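Local coordinates for protein bifunctional endomannanase/endoglucanase (Caldanaerobius polysaccharolyticus, PDB 3W0K) that probably hydrolyses internal beta-linkages of mannans and cellulose-like glucans, acting as a family 5 glycoside hydrolase built on a beta/alpha barrel, at residues I77-I91 and S127-P139. Residues are numbered along the deposited sequence; the frame is centred on the assembly and turned at random.
Sequences IHMCLNLHRAPGYCI and SKFLSFDLVNEPP. With TRS (2-amino-2-hydroxymethyl-propane-1,3-diol), chain C.
His78 reaches over to the loop that leads into strand 130-133 and to the strand itself, its ring bonded to Lys128 and Ser131. Its CB lies beside Lys128 O at 3.5 Å. With CG anti to the backbone N (chi1 171°), ND1 gives a 2.9 Å hydrogen bond to Lys128 O, which lies in the ring plane although the donor stands above the carbonyl plane. CE1 follows, 3.0 Å from Ser127 O at the ring edge, and NE2 ends the path in a nearly straight bond to Ser131 OG (2.7 Å). Bonds at both ring nitrogens fix its rotation, while Phe129 O stands over one face, offset toward the rim. Beyond it the parallel ladder runs through Met79, Ser131, Leu81 and Asp133, and Asn82 ND2 adds a bond to Asp133 O. Past the strands, the Tyr89 ring edge meets Asn136 O, and its hydroxyl donates to Glu137 O (2.7 Å) in the carbonyl plane. Farther along, His84 NE2 bonds O2 of a Tris molecule, probably from the crystallisation liquor, and Glu137 OE1 takes a bond from its N. Asn136-Glu137-Pro138 matches the Asn-Glu-Pro signature of family 5, and Tris, also bonded to Glu258, probably marks the sugar-binding cleft. Arg40 salt-bridges Asp133 and hydrogen-bonds Asn136; Arg196 salt-bridges Glu137. Strands 78-83 and 130-133 are adjacent in the eight-stranded barrel, flanked by strands 38-44 and 170-174, with helix 62-74 packed on Met79 and Phe129.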
ATOM      1  N   ILE A  77       1.282   4.289 -16.851  1.00 10.60           N
ATOM      2  CA  ILE A  77       0.951   3.867 -15.498  1.00  9.67           C
ATOM      3  C   ILE A  77       1.966   4.484 -14.548  1.00  9.43           C
ATOM      4  O   ILE A  77       3.170   4.400 -14.786  1.00 10.96           O
ATOM      5  CB  ILE A  77       1.008   2.324 -15.369  1.00  9.34           C
ATOM      6  CG1 ILE A  77      -0.121   1.689 -16.186  1.00 12.27           C
ATOM      7  CG2 ILE A  77       0.913   1.903 -13.907  1.00 11.31           C
ATOM      8  CD1 ILE A  77      -0.043   0.181 -16.275  1.00 12.60           C
ATOM      9  N   HIS A  78       1.470   5.162 -13.517  1.00  9.83           N
ATOM     10  CA  HIS A  78       2.319   5.778 -12.499  1.00  8.92           C
ATOM     11  C   HIS A  78       2.815   4.677 -11.568  1.00  9.78           C
ATOM     12  O   HIS A  78       2.037   3.809 -11.158  1.00 10.86           O
ATOM     13  CB  HIS A  78       1.509   6.793 -11.682  1.00  8.69           C
ATOM     14  CG  HIS A  78       2.238   7.327 -10.485  1.00  9.29           C
ATOM     15  ND1 HIS A  78       2.926   8.521 -10.507  1.00 10.85           N
ATOM     16  CD2 HIS A  78       2.400   6.821  -9.238  1.00 10.70           C
ATOM     17  CE1 HIS A  78       3.484   8.725  -9.325  1.00 10.83           C
ATOM     18  NE2 HIS A  78       3.181   7.708  -8.539  1.00 10.76           N
ATOM     19  N   MET A  79       4.104   4.711 -11.237  1.00  8.05           N
ATOM     20  CA  MET A  79       4.673   3.716 -10.338  1.00  8.70           C
ATOM     21  C   MET A  79       5.012   4.328  -8.988  1.00  9.50           C
ATOM     22  O   MET A  79       5.704   5.346  -8.907  1.00  9.47           O
ATOM     23  CB  MET A  79       5.934   3.086 -10.933  1.00 10.00           C
ATOM     24  CG  MET A  79       6.489   1.946 -10.078  1.00 13.37           C
ATOM     25  SD  MET A  79       7.955   1.162 -10.770  1.00 15.30           S
ATOM     26  CE  MET A  79       9.207   1.697  -9.614  1.00 16.13           C
ATOM     27  N   CYS A  80       4.495   3.715  -7.931  1.00  8.21           N
ATOM     28  CA  CYS A  80       4.765   4.173  -6.578  1.00  8.66           C
ATOM     29  C   CYS A  80       5.659   3.140  -5.904  1.00  8.14           C
ATOM     30  O   CYS A  80       5.221   2.024  -5.609  1.00  9.59           O
ATOM     31  CB  CYS A  80       3.461   4.338  -5.797  1.00  8.10           C
ATOM     32  SG  CYS A  80       3.717   4.862  -4.089  1.00 10.46           S
ATOM     33  N   LEU A  81       6.924   3.504  -5.706  1.00  7.95           N
ATOM     34  CA  LEU A  81       7.904   2.621  -5.075  1.00  7.91           C
ATOM     35  C   LEU A  81       7.797   2.733  -3.561  1.00  7.66           C
ATOM     36  O   LEU A  81       7.888   3.828  -3.007  1.00  7.95           O
ATOM     37  CB  LEU A  81       9.321   2.996  -5.527  1.00  8.66           C
ATOM     38  CG  LEU A  81      10.479   2.203  -4.915  1.00  8.49           C
ATOM     39  CD1 LEU A  81      10.402   0.739  -5.317  1.00 11.32           C
ATOM     40  CD2 LEU A  81      11.804   2.815  -5.365  1.00 11.34           C
ATOM     41  N   ASN A  82       7.635   1.593  -2.896  1.00  7.93           N
ATOM     42  CA  ASN A  82       7.493   1.562  -1.444  1.00  7.15           C
ATOM     43  C   ASN A  82       8.467   0.615  -0.756  1.00  8.22           C
ATOM     44  O   ASN A  82       8.732  -0.477  -1.256  1.00  8.70           O
ATOM     45  CB  ASN A  82       6.058   1.130  -1.084  1.00  8.15           C
ATOM     46  CG  ASN A  82       5.908   0.731   0.382  1.00  7.79           C
ATOM     47  OD1 ASN A  82       5.729  -0.444   0.704  1.00  7.79           O
ATOM     48  ND2 ASN A  82       6.000   1.710   1.275  1.00  8.67           N
ATOM     49  N   LEU A  83       9.028   1.043   0.374  1.00  8.26           N
ATOM     50  CA  LEU A  83       9.883   0.146   1.142  1.00  8.73           C
ATOM     51  C   LEU A  83       8.912  -0.539   2.103  1.00  7.32           C
ATOM     52  O   LEU A  83       8.377   0.098   3.016  1.00  9.08           O
ATOM     53  CB  LEU A  83      10.964   0.897   1.930  1.00 10.61           C
ATOM     54  CG  LEU A  83      12.177   1.424   1.161  1.00 11.32           C
ATOM     55  CD1 LEU A  83      13.219   1.933   2.154  1.00 10.80           C
ATOM     56  CD2 LEU A  83      12.780   0.322   0.302  1.00 14.35           C
ATOM     57  N   HIS A  84       8.597  -1.802   1.822  1.00  8.23           N
ATOM     58  CA  HIS A  84       7.676  -2.569   2.657  1.00  8.49           C
ATOM     59  C   HIS A  84       8.422  -3.056   3.890  1.00  9.09           C
ATOM     60  O   HIS A  84       7.904  -2.994   5.012  1.00  9.29           O
ATOM     61  CB  HIS A  84       7.085  -3.739   1.883  1.00 10.10           C
ATOM     62  CG  HIS A  84       5.933  -4.380   2.582  1.00 10.35           C
ATOM     63  ND1 HIS A  84       6.084  -5.459   3.423  1.00 12.88           N
ATOM     64  CD2 HIS A  84       4.619  -4.058   2.614  1.00 12.66           C
ATOM     65  CE1 HIS A  84       4.913  -5.771   3.949  1.00 11.42           C
ATOM     66  NE2 HIS A  84       4.008  -4.936   3.474  1.00 12.32           N
ATOM     67  N   ARG A  85       9.584  -3.654   3.651  1.00  9.06           N
ATOM     68  CA  ARG A  85      10.471  -4.057   4.730  1.00  8.85           C
ATOM     69  C   ARG A  85      11.606  -3.070   4.500  1.00  9.03           C
ATOM     70  O   ARG A  85      12.222  -3.050   3.427  1.00  8.95           O
ATOM     71  CB  ARG A  85      10.979  -5.499   4.614  1.00  9.70           C
ATOM     72  CG  ARG A  85      12.003  -5.829   5.718  1.00  9.20           C
ATOM     73  CD  ARG A  85      12.380  -7.303   5.774  1.00  9.97           C
ATOM     74  NE  ARG A  85      11.270  -8.137   6.228  1.00  9.67           N
ATOM     75  CZ  ARG A  85      10.953  -8.364   7.500  1.00 10.51           C
ATOM     76  NH1 ARG A  85      11.660  -7.820   8.487  1.00 10.74           N
ATOM     77  NH2 ARG A  85       9.911  -9.137   7.786  1.00 11.00           N
ATOM     78  N   ALA A  86      11.764  -2.165   5.455  1.00  9.16           N
ATOM     79  CA  ALA A  86      12.789  -1.131   5.409  1.00  7.94           C
ATOM     80  C   ALA A  86      13.801  -1.407   6.506  1.00  8.49           C
ATOM     81  O   ALA A  86      13.557  -2.239   7.378  1.00  8.93           O
ATOM     82  CB  ALA A  86      12.138   0.237   5.640  1.00 10.06           C
ATOM     83  N   PRO A  87      14.979  -0.762   6.447  1.00  8.80           N
ATOM     84  CA  PRO A  87      15.977  -0.991   7.496  1.00  8.79           C
ATOM     85  C   PRO A  87      15.359  -0.748   8.872  1.00  8.70           C
ATOM     86  O   PRO A  87      14.923   0.367   9.185  1.00  9.26           O
ATOM     87  CB  PRO A  87      17.037   0.057   7.179  1.00  8.41           C
ATOM     88  CG  PRO A  87      17.025   0.075   5.687  1.00  9.23           C
ATOM     89  CD  PRO A  87      15.543   0.057   5.356  1.00  9.88           C
ATOM     90  N   GLY A  88      15.266  -1.812   9.662  1.00  8.29           N
ATOM     91  CA  GLY A  88      14.707  -1.702  10.996  1.00  8.55           C
ATOM     92  C   GLY A  88      13.199  -1.794  11.138  1.00  9.04           C
ATOM     93  O   GLY A  88      12.681  -1.538  12.225  1.00  8.00           O
ATOM     94  N   TYR A  89      12.480  -2.131  10.067  1.00  9.11           N
ATOM     95  CA  TYR A  89      11.025  -2.249  10.179  1.00  8.65           C
ATOM     96  C   TYR A  89      10.246  -2.906   9.054  1.00  8.77           C
ATOM     97  O   TYR A  89      10.479  -2.655   7.878  1.00  8.79           O
ATOM     98  CB  TYR A  89      10.361  -0.881  10.421  1.00  9.51           C
ATOM     99  CG  TYR A  89       8.856  -0.983  10.631  1.00  9.53           C
ATOM    100  CD1 TYR A  89       8.342  -1.564  11.788  1.00  8.61           C
ATOM    101  CD2 TYR A  89       7.952  -0.550   9.657  1.00  7.70           C
ATOM    102  CE1 TYR A  89       6.970  -1.715  11.975  1.00  8.71           C
ATOM    103  CE2 TYR A  89       6.571  -0.699   9.834  1.00  8.35           C
ATOM    104  CZ  TYR A  89       6.091  -1.281  10.998  1.00  9.08           C
ATOM    105  OH  TYR A  89       4.736  -1.423  11.210  1.00 10.01           O
ATOM    106  N   CYS A  90       9.276  -3.717   9.463  1.00  9.15           N
ATOM    107  CA  CYS A  90       8.310  -4.348   8.567  1.00  8.44           C
ATOM    108  C   CYS A  90       7.139  -4.672   9.477  1.00  8.30           C
ATOM    109  O   CYS A  90       7.335  -5.165  10.590  1.00  8.60           O
ATOM    110  CB  CYS A  90       8.821  -5.621   7.889  1.00  8.53           C
ATOM    111  SG  CYS A  90       7.605  -6.270   6.673  1.00  9.11           S
ATOM    112  N   ILE A  91       5.926  -4.354   9.037  1.00  8.98           N
ATOM    113  CA  ILE A  91       4.755  -4.630   9.859  1.00 10.79           C
ATOM    114  C   ILE A  91       4.592  -6.138  10.064  1.00 10.69           C
ATOM    115  O   ILE A  91       4.050  -6.580  11.078  1.00 12.62           O
ATOM    116  CB  ILE A  91       3.482  -3.985   9.274  1.00 11.45           C
ATOM    117  CG1 ILE A  91       2.339  -4.080  10.292  1.00 12.23           C
ATOM    118  CG2 ILE A  91       3.113  -4.636   7.949  1.00 13.91           C
ATOM    119  CD1 ILE A  91       1.218  -3.094  10.053  1.00 15.28           C
ATOM    120  N   SER A 127       7.143  13.234 -11.568  1.00 11.96           N
ATOM    121  CA  SER A 127       6.289  12.656 -10.538  1.00 12.27           C
ATOM    122  C   SER A 127       4.997  12.133 -11.150  1.00 11.92           C
ATOM    123  O   SER A 127       4.227  11.435 -10.497  1.00 12.38           O
ATOM    124  CB  SER A 127       6.001  13.670  -9.437  1.00 14.34           C
ATOM    125  OG  SER A 127       7.168  13.868  -8.663  1.00 15.42           O
ATOM    126  N   LYS A 128       4.758  12.484 -12.409  1.00 12.88           N
ATOM    127  CA  LYS A 128       3.585  11.994 -13.115  1.00 11.48           C
ATOM    128  C   LYS A 128       3.752  10.476 -13.237  1.00 11.09           C
ATOM    129  O   LYS A 128       2.779   9.724 -13.161  1.00 10.66           O
ATOM    130  CB  LYS A 128       3.516  12.629 -14.509  1.00 13.96           C
ATOM    131  CG  LYS A 128       2.382  12.132 -15.382  1.00 17.66           C
ATOM    132  CD  LYS A 128       2.305  12.947 -16.662  1.00 20.58           C
ATOM    133  CE  LYS A 128       1.229  12.421 -17.591  1.00 22.39           C
ATOM    134  NZ  LYS A 128       1.055  13.316 -18.770  1.00 25.74           N
ATOM    135  N   PHE A 129       5.007  10.037 -13.328  1.00 10.77           N
ATOM    136  CA  PHE A 129       5.329   8.623 -13.485  1.00 10.10           C
ATOM    137  C   PHE A 129       5.943   7.911 -12.279  1.00  9.35           C
ATOM    138  O   PHE A 129       5.947   6.681 -12.235  1.00  9.91           O
ATOM    139  CB  PHE A 129       6.260   8.444 -14.689  1.00 11.36           C
ATOM    140  CG  PHE A 129       5.610   8.752 -16.005  1.00 12.96           C
ATOM    141  CD1 PHE A 129       4.826   7.799 -16.640  1.00 12.96           C
ATOM    142  CD2 PHE A 129       5.773   9.998 -16.605  1.00 13.44           C
ATOM    143  CE1 PHE A 129       4.208   8.076 -17.858  1.00 13.28           C
ATOM    144  CE2 PHE A 129       5.158  10.287 -17.824  1.00 13.92           C
ATOM    145  CZ  PHE A 129       4.375   9.322 -18.449  1.00 13.36           C
ATOM    146  N   LEU A 130       6.452   8.660 -11.305  1.00  8.85           N
ATOM    147  CA  LEU A 130       7.093   8.027 -10.155  1.00  9.15           C
ATOM    148  C   LEU A 130       6.953   8.770  -8.833  1.00  9.68           C
ATOM    149  O   LEU A 130       7.184   9.977  -8.759  1.00  8.92           O
ATOM    150  CB  LEU A 130       8.585   7.815 -10.458  1.00 10.18           C
ATOM    151  CG  LEU A 130       9.495   7.247  -9.364  1.00  9.64           C
ATOM    152  CD1 LEU A 130       9.134   5.802  -9.055  1.00 11.66           C
ATOM    153  CD2 LEU A 130      10.937   7.342  -9.832  1.00 11.12           C
ATOM    154  N   SER A 131       6.577   8.030  -7.792  1.00  9.68           N
ATOM    155  CA  SER A 131       6.458   8.584  -6.445  1.00  8.87           C
ATOM    156  C   SER A 131       7.124   7.622  -5.461  1.00  8.04           C
ATOM    157  O   SER A 131       7.296   6.437  -5.762  1.00  8.92           O
ATOM    158  CB  SER A 131       4.993   8.831  -6.060  1.00  9.68           C
ATOM    159  OG  SER A 131       4.231   7.639  -6.057  1.00 10.55           O
ATOM    160  N   PHE A 132       7.524   8.150  -4.305  1.00  8.37           N
ATOM    161  CA  PHE A 132       8.186   7.367  -3.261  1.00  8.53           C
ATOM    162  C   PHE A 132       7.300   7.267  -2.021  1.00  7.74           C
ATOM    163  O   PHE A 132       6.979   8.286  -1.413  1.00  8.07           O
ATOM    164  CB  PHE A 132       9.499   8.044  -2.833  1.00  9.23           C
ATOM    165  CG  PHE A 132      10.584   8.055  -3.885  1.00  9.27           C
ATOM    166  CD1 PHE A 132      10.489   7.293  -5.046  1.00  9.89           C
ATOM    167  CD2 PHE A 132      11.728   8.828  -3.685  1.00  9.84           C
ATOM    168  CE1 PHE A 132      11.517   7.297  -5.991  1.00 10.47           C
ATOM    169  CE2 PHE A 132      12.760   8.838  -4.622  1.00 10.38           C
ATOM    170  CZ  PHE A 132      12.654   8.071  -5.778  1.00  9.45           C
ATOM    171  N   ASP A 133       6.933   6.042  -1.647  1.00  7.76           N
ATOM    172  CA  ASP A 133       6.105   5.769  -0.462  1.00  8.96           C
ATOM    173  C   ASP A 133       7.128   5.304   0.579  1.00  7.52           C
ATOM    174  O   ASP A 133       7.554   4.150   0.582  1.00  7.91           O
ATOM    175  CB  ASP A 133       5.097   4.667  -0.807  1.00  9.58           C
ATOM    176  CG  ASP A 133       4.112   4.381   0.310  1.00 10.72           C
ATOM    177  OD1 ASP A 133       4.077   5.108   1.328  1.00 10.64           O
ATOM    178  OD2 ASP A 133       3.353   3.405   0.153  1.00  9.82           O
ATOM    179  N   LEU A 134       7.496   6.219   1.474  1.00  8.73           N
ATOM    180  CA  LEU A 134       8.558   5.995   2.456  1.00  8.07           C
ATOM    181  C   LEU A 134       8.671   4.681   3.214  1.00  7.56           C
ATOM    182  O   LEU A 134       9.710   4.014   3.155  1.00  8.76           O
ATOM    183  CB  LEU A 134       8.658   7.190   3.409  1.00  7.97           C
ATOM    184  CG  LEU A 134       8.757   8.553   2.713  1.00  8.28           C
ATOM    185  CD1 LEU A 134       9.132   9.612   3.741  1.00  8.73           C
ATOM    186  CD2 LEU A 134       9.804   8.531   1.598  1.00 10.90           C
ATOM    187  N   VAL A 135       7.628   4.309   3.941  1.00  6.71           N
ATOM    188  CA  VAL A 135       7.672   3.066   4.692  1.00  7.85           C
ATOM    189  C   VAL A 135       6.260   2.538   4.877  1.00  8.36           C
ATOM    190  O   VAL A 135       5.353   3.264   5.286  1.00  9.24           O
ATOM    191  CB  VAL A 135       8.429   3.238   6.051  1.00  7.77           C
ATOM    192  CG1 VAL A 135       7.824   4.366   6.882  1.00 10.62           C
ATOM    193  CG2 VAL A 135       8.437   1.922   6.826  1.00  9.15           C
ATOM    194  N   ASN A 136       6.070   1.271   4.533  1.00  7.58           N
ATOM    195  CA  ASN A 136       4.754   0.672   4.637  1.00  7.41           C
ATOM    196  C   ASN A 136       4.213   0.545   6.050  1.00  8.87           C
ATOM    197  O   ASN A 136       4.908   0.099   6.958  1.00  8.70           O
ATOM    198  CB  ASN A 136       4.735  -0.713   3.987  1.00  6.59           C
ATOM    199  CG  ASN A 136       3.374  -1.380   4.099  1.00  7.78           C
ATOM    200  OD1 ASN A 136       2.452  -1.046   3.363  1.00  7.73           O
ATOM    201  ND2 ASN A 136       3.235  -2.298   5.051  1.00  8.08           N
ATOM    202  N   GLU A 137       2.962   0.962   6.209  1.00  8.61           N
ATOM    203  CA  GLU A 137       2.211   0.846   7.454  1.00  9.06           C
ATOM    204  C   GLU A 137       2.956   0.891   8.796  1.00  8.03           C
ATOM    205  O   GLU A 137       3.171  -0.149   9.427  1.00  9.13           O
ATOM    206  CB  GLU A 137       1.372  -0.440   7.378  1.00  8.36           C
ATOM    207  CG  GLU A 137       0.425  -0.480   6.169  1.00  9.25           C
ATOM    208  CD  GLU A 137      -0.144  -1.861   5.860  1.00 11.17           C
ATOM    209  OE1 GLU A 137       0.456  -2.885   6.256  1.00 10.88           O
ATOM    210  OE2 GLU A 137      -1.197  -1.926   5.186  1.00 10.91           O
ATOM    211  N   PRO A 138       3.369   2.093   9.243  1.00  8.80           N
ATOM    212  CA  PRO A 138       4.074   2.239  10.524  1.00  8.83           C
ATOM    213  C   PRO A 138       3.189   1.660  11.634  1.00  9.68           C
ATOM    214  O   PRO A 138       1.965   1.584  11.487  1.00 10.21           O
ATOM    215  CB  PRO A 138       4.230   3.755  10.657  1.00  9.15           C
ATOM    216  CG  PRO A 138       4.345   4.204   9.244  1.00 12.08           C
ATOM    217  CD  PRO A 138       3.282   3.386   8.543  1.00  9.94           C
ATOM    218  N   PRO A 139       3.793   1.255  12.763  1.00  9.44           N
ATOM    219  CA  PRO A 139       3.048   0.672  13.882  1.00  9.76           C
ATOM    220  C   PRO A 139       2.200   1.638  14.694  1.00  8.92           C
ATOM    221  O   PRO A 139       2.135   2.837  14.411  1.00 10.51           O
ATOM    222  CB  PRO A 139       4.155   0.058  14.731  1.00 10.49           C
ATOM    223  CG  PRO A 139       5.267   1.041  14.568  1.00  8.97           C
ATOM    224  CD  PRO A 139       5.231   1.354  13.082  1.00 10.05           C
TER
HETATM  225  C   TRS C 401      -0.173  -5.958   3.866  1.00 18.33           C
HETATM  226  C1  TRS C 401       0.699  -6.676   4.926  1.00 20.02           C
HETATM  227  C2  TRS C 401       0.793  -5.524   2.787  1.00 15.96           C
HETATM  228  C3  TRS C 401      -1.155  -6.823   3.059  1.00 19.96           C
HETATM  229  N   TRS C 401      -0.874  -4.827   4.500  1.00 15.87           N
HETATM  230  O1  TRS C 401       1.850  -5.787   5.313  1.00 23.87           O
HETATM  231  O2  TRS C 401       1.367  -4.185   3.178  1.00 13.24           O
HETATM  232  O3  TRS C 401      -2.276  -7.341   3.940  1.00 23.20           O
HETATM  233  O   HOH W   1       5.872   4.820 -14.421  1.00 12.72           O
HETATM  234  O   HOH W   2       5.763  -2.520   6.705  1.00  7.76           O